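Local coordinates for molybdopterin adenylyltransferase (Pyrococcus furiosus, PDB 4LHB), which catalyses the adenylylation of molybdopterin with ATP, releasing diphosphate, during biosynthesis of the molybdenum cofactor, at residues 37-40 with 46-49; 53-58 with 92-97. All blocks are in the same frame, centred on the assembly; numbering follows the deposited sequence.

Contact 1 (37-40 with 46-49); sequences TVSD and ERED
With its CG anti to the backbone N (chi1 -175°), Asp49 extends its carboxylate back across the gap to meet Thr37, whose side chain comes from the opposite direction; Ser39, its OG likewise anti (chi1 -170°), turns its hydroxyl to Arg47. The first link is modest: the weak hydrogen bond from Thr37 OG1 to Asp49 OD2, 3.3 Å, is doubtful, because that oxygen is modelled too close to a neighbour. OD2 also has a hydrogen bond with Tyr68 OH on strand 64-71, its stronger partner. The other carboxylate oxygen is used differently. Asp49 OD1 caps the start of helix 51-60, bonding Gly52 N and more weakly Ser51 N, so the carboxylate links the start of that helix to strand 64-71 through Tyr68. Two residues further along from Thr37, and two back from Asp49, Ser39 meets Arg47. The bend of the arginine chain at chi3 (51°) turns one face of the guanidinium to Ser39 OG. Although Ser39 OG lies 3.1 Å from Arg47 NH2, it sits above the flat group, where the angle is too poor for a hydrogen bond; Arg47 CZ is 3.7 Å from the same OG. Ser39 OG accepts a hydrogen bond from Gly42 N, as the N-cap of the short helix 40-44. Next to it, Asp40 holds Asp73 N and also bonds Gln150 of a neighbouring subunit, placing this end of the loop at a subunit interface. The whole is a helical connection at the C-terminal end of a parallel strand, with Ser39 and Asp49 capping the starts of the two helices that follow, on the side of the sheet where α/β folds commonly place their binding sites.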
loop_
_atom_site.group_PDB
_atom_site.type_symbol
_atom_site.label_atom_id
_atom_site.label_comp_id
_atom_site.label_asym_id
_atom_site.label_seq_id
_atom_site.Cartn_x
_atom_site.Cartn_y
_atom_site.Cartn_z
ATOM N N THR C 37 14.873 -19.705 13.678
ATOM C CA THR C 37 13.941 -20.689 13.130
ATOM C C THR C 37 12.587 -20.391 13.784
ATOM O O THR C 37 12.511 -20.206 14.986
ATOM C CB THR C 37 14.426 -22.165 13.303
ATOM O OG1 THR C 37 13.912 -22.710 14.505
ATOM C CG2 THR C 37 15.905 -22.250 13.361
ATOM N N VAL C 38 11.542 -20.242 12.990
ATOM C CA VAL C 38 10.238 -19.961 13.565
ATOM C C VAL C 38 9.306 -21.193 13.455
ATOM O O VAL C 38 8.972 -21.667 12.342
ATOM C CB VAL C 38 9.632 -18.619 13.042
ATOM C CG1 VAL C 38 10.707 -17.723 12.393
ATOM C CG2 VAL C 38 8.454 -18.830 12.129
ATOM N N SER C 39 8.930 -21.716 14.636
ATOM C CA SER C 39 8.213 -22.999 14.765
ATOM C C SER C 39 7.545 -23.130 16.139
ATOM O O SER C 39 8.236 -23.198 17.178
ATOM C CB SER C 39 9.178 -24.196 14.597
ATOM O OG SER C 39 8.479 -25.454 14.478
ATOM N N ASP C 40 6.215 -23.195 16.147
ATOM C CA ASP C 40 5.491 -23.409 17.402
ATOM C C ASP C 40 6.007 -24.696 18.054
ATOM O O ASP C 40 6.478 -24.662 19.199
ATOM C CB ASP C 40 3.976 -23.424 17.175
ATOM C CG ASP C 40 3.361 -22.023 17.166
ATOM O OD1 ASP C 40 2.239 -21.845 16.645
ATOM O OD2 ASP C 40 3.977 -21.079 17.697
ATOM N N GLU C 46 9.347 -29.961 20.932
ATOM C CA GLU C 46 8.613 -31.136 20.473
ATOM C C GLU C 46 9.134 -31.682 19.158
ATOM O O GLU C 46 9.169 -32.885 18.971
ATOM C CB GLU C 46 7.093 -30.855 20.357
ATOM C CG GLU C 46 6.567 -29.677 21.200
ATOM C CD GLU C 46 5.237 -29.934 21.911
ATOM O OE1 GLU C 46 4.167 -29.517 21.398
ATOM O OE2 GLU C 46 5.280 -30.517 23.019
ATOM N N ARG C 47 9.498 -30.807 18.227
ATOM C CA ARG C 47 10.170 -31.214 16.997
ATOM C C ARG C 47 11.592 -30.696 17.152
ATOM O O ARG C 47 11.814 -29.624 17.726
ATOM C CB ARG C 47 9.453 -30.648 15.755
ATOM C CG ARG C 47 10.216 -30.766 14.428
ATOM C CD ARG C 47 9.319 -30.805 13.182
ATOM N NE ARG C 47 8.324 -29.715 13.116
ATOM C CZ ARG C 47 8.475 -28.533 12.492
ATOM N NH1 ARG C 47 9.607 -28.217 11.865
ATOM N NH2 ARG C 47 7.480 -27.636 12.508
ATOM N N GLU C 48 12.559 -31.493 16.708
ATOM C CA GLU C 48 13.967 -31.107 16.737
ATOM C C GLU C 48 14.187 -30.146 15.573
ATOM O O GLU C 48 13.688 -30.396 14.464
ATOM C CB GLU C 48 14.837 -32.350 16.539
ATOM C CG GLU C 48 16.351 -32.176 16.636
ATOM C CD GLU C 48 17.114 -33.469 16.282
ATOM O OE1 GLU C 48 18.367 -33.406 16.207
ATOM O OE2 GLU C 48 16.476 -34.548 16.067
ATOM N N ASP C 49 14.906 -29.048 15.824
ATOM C CA ASP C 49 15.259 -28.114 14.754
ATOM C C ASP C 49 16.445 -28.610 13.897
ATOM O O ASP C 49 17.600 -28.530 14.337
ATOM C CB ASP C 49 15.638 -26.774 15.355
ATOM C CG ASP C 49 15.902 -25.732 14.318
ATOM O OD1 ASP C 49 15.514 -25.931 13.151
ATOM O OD2 ASP C 49 16.493 -24.708 14.681
#

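Contact 2 (53-58 with 92-97); sequences PLIIEE and VVVTTG
A beta-alpha-beta unit supplies this contact: helix 51-60 crosses over between the parallel strands 32-38 and 64-71, and one of its residues, Ile55, reaches the next parallel strand, 92-96. Ile55 faces the sheet and packs on Val94 and Thr96, two residues from the same face of the strand. Its CG1 lies anti to the carbonyl carbon (chi1 -63°), and the extended chi2 (154°) carries CD1 on to the strand, with CG2 as the second branch. The Ile55 CD1 methyl rests 3.8 Å from Val94 CG2, and the two side chains approach tip to tip. Alongside, Ile55 CG2 lies 3.9 Å from Val94 CG1, so both branches of the isoleucine engage the valine. The same Ile55 CD1 also meets Thr96 CG2 at 3.8 Å, with the two side chains crossing at a slant. With OG1 anti to the backbone N (chi1 175°) and hydrogen-bonded to Pro160 O, Thr96 turns CG2 to Ile55; the buried hydroxyl thus has its partner while the apolar branch faces the isoleucine. Cutting Ile55 back to an alanine would probably open a gap over Val94 and Thr96, leaving their methyl groups without the cover of this helix. All three touching residues are buried, and they meet through carbon atoms. At the strand's end, Gly97 adopts backbone angles that would press a side chain against the carbonyl O of Thr96. Around the contact, Ile55 also touches Val35 of strand 32-38 and Val166 of helix 163-184, which covers Thr96 as well, whereas Thr95 turns to the other face of the sheet, toward helix 107-111, and bonds Ser158 OG.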
loop_
_atom_site.group_PDB
_atom_site.type_symbol
_atom_site.label_atom_id
_atom_site.label_comp_id
_atom_site.label_asym_id
_atom_site.label_seq_id
_atom_site.Cartn_x
_atom_site.Cartn_y
_atom_site.Cartn_z
ATOM N N PRO C 53 20.360 -25.300 12.370
ATOM C CA PRO C 53 21.757 -25.808 12.415
ATOM C C PRO C 53 22.403 -25.995 11.062
ATOM O O PRO C 53 23.591 -25.692 10.918
ATOM C CB PRO C 53 21.610 -27.162 13.141
ATOM C CG PRO C 53 20.453 -26.912 14.056
ATOM C CD PRO C 53 19.465 -26.123 13.221
ATOM N N LEU C 54 21.646 -26.485 10.088
ATOM C CA LEU C 54 22.164 -26.547 8.732
ATOM C C LEU C 54 22.617 -25.134 8.277
ATOM O O LEU C 54 23.779 -24.946 7.916
ATOM C CB LEU C 54 21.131 -27.136 7.777
ATOM C CG LEU C 54 21.543 -27.213 6.304
ATOM C CD1 LEU C 54 22.954 -27.817 6.138
ATOM C CD2 LEU C 54 20.473 -28.002 5.528
ATOM N N ILE C 55 21.713 -24.151 8.349
ATOM C CA ILE C 55 22.021 -22.752 7.996
ATOM C C ILE C 55 23.270 -22.281 8.723
ATOM O O ILE C 55 24.115 -21.626 8.118
ATOM C CB ILE C 55 20.836 -21.754 8.270
ATOM C CG1 ILE C 55 19.591 -22.080 7.422
ATOM C CG2 ILE C 55 21.184 -20.305 7.983
ATOM C CD1 ILE C 55 18.294 -21.612 8.069
ATOM N N ILE C 56 23.389 -22.605 10.007
ATOM C CA ILE C 56 24.542 -22.163 10.788
ATOM C C ILE C 56 25.829 -22.836 10.280
ATOM O O ILE C 56 26.871 -22.221 10.228
ATOM C CB ILE C 56 24.371 -22.464 12.294
ATOM C CG1 ILE C 56 23.230 -21.639 12.885
ATOM C CG2 ILE C 56 25.642 -22.162 13.107
ATOM C CD1 ILE C 56 22.718 -22.243 14.172
ATOM N N GLU C 57 25.740 -24.100 9.918
ATOM C CA GLU C 57 26.891 -24.828 9.432
ATOM C C GLU C 57 27.350 -24.189 8.152
ATOM O O GLU C 57 28.500 -23.783 8.049
ATOM C CB GLU C 57 26.530 -26.283 9.173
ATOM C CG GLU C 57 27.700 -27.250 9.118
ATOM C CD GLU C 57 27.227 -28.688 8.920
ATOM O OE1 GLU C 57 27.622 -29.571 9.713
ATOM O OE2 GLU C 57 26.430 -28.936 7.982
ATOM N N GLU C 58 26.434 -24.069 7.191
ATOM C CA GLU C 58 26.779 -23.603 5.863
ATOM C C GLU C 58 27.294 -22.190 5.818
ATOM O O GLU C 58 28.248 -21.883 5.084
ATOM C CB GLU C 58 25.594 -23.716 4.955
ATOM C CG GLU C 58 25.264 -25.163 4.644
ATOM C CD GLU C 58 26.214 -25.806 3.638
ATOM O OE1 GLU C 58 27.026 -25.105 2.986
ATOM O OE2 GLU C 58 26.114 -27.029 3.485
ATOM N N VAL C 92 23.616 -9.926 8.149
ATOM C CA VAL C 92 22.761 -10.841 7.422
ATOM C C VAL C 92 21.962 -11.656 8.460
ATOM O O VAL C 92 22.502 -12.032 9.490
ATOM C CB VAL C 92 23.566 -11.841 6.600
ATOM C CG1 VAL C 92 22.628 -12.744 5.834
ATOM C CG2 VAL C 92 24.552 -11.132 5.675
ATOM N N VAL C 93 20.676 -11.882 8.223
ATOM C CA VAL C 93 19.849 -12.664 9.130
ATOM C C VAL C 93 18.971 -13.550 8.298
ATOM O O VAL C 93 18.350 -13.103 7.330
ATOM C CB VAL C 93 18.924 -11.804 9.985
ATOM C CG1 VAL C 93 17.978 -12.710 10.756
ATOM C CG2 VAL C 93 19.711 -10.888 10.915
ATOM N N VAL C 94 18.897 -14.815 8.673
ATOM C CA VAL C 94 18.090 -15.732 7.947
ATOM C C VAL C 94 17.119 -16.449 8.840
ATOM O O VAL C 94 17.457 -16.974 9.893
ATOM C CB VAL C 94 18.918 -16.626 7.024
ATOM C CG1 VAL C 94 20.389 -16.518 7.319
ATOM C CG2 VAL C 94 18.350 -18.024 6.905
ATOM N N THR C 95 15.859 -16.367 8.443
ATOM C CA THR C 95 14.786 -16.937 9.210
ATOM C C THR C 95 14.439 -18.139 8.431
ATOM O O THR C 95 14.394 -18.085 7.173
ATOM C CB THR C 95 13.581 -15.963 9.311
ATOM O OG1 THR C 95 13.016 -15.698 7.989
ATOM C CG2 THR C 95 14.064 -14.687 9.942
ATOM N N THR C 96 14.162 -19.212 9.153
ATOM C CA THR C 96 13.507 -20.363 8.550
ATOM C C THR C 96 12.158 -20.699 9.200
ATOM O O THR C 96 12.053 -20.802 10.406
ATOM C CB THR C 96 14.417 -21.598 8.573
ATOM O OG1 THR C 96 13.665 -22.711 8.069
ATOM C CG2 THR C 96 14.986 -21.878 9.988
ATOM N N GLY C 97 11.133 -20.892 8.389
ATOM C CA GLY C 97 9.786 -21.200 8.901
ATOM C C GLY C 97 8.814 -20.001 8.941
ATOM O O GLY C 97 9.224 -18.839 9.067
#

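In the fold
From the N terminus, strand 32-38 leads into contact 1, which closes the short loop around helix 40-44 before the chain enters helix 51-60. Contact 2 then opens from that helix and closes at strand 92-96, after strand 64-71 and helix 75-87 have been traversed. The two are in series, neither nested nor crossed, with centres about 13 Å apart. They still meet directly, because strands 32-38 and 92-96 are neighbours in the sheet: Val38 N probably forms a backbone hydrogen bond with Thr96 O, 2.7 Å, and Thr37 CB packs on Thr96 CG2. Together they tie the helical connection and helix 51-60 to adjoining strands.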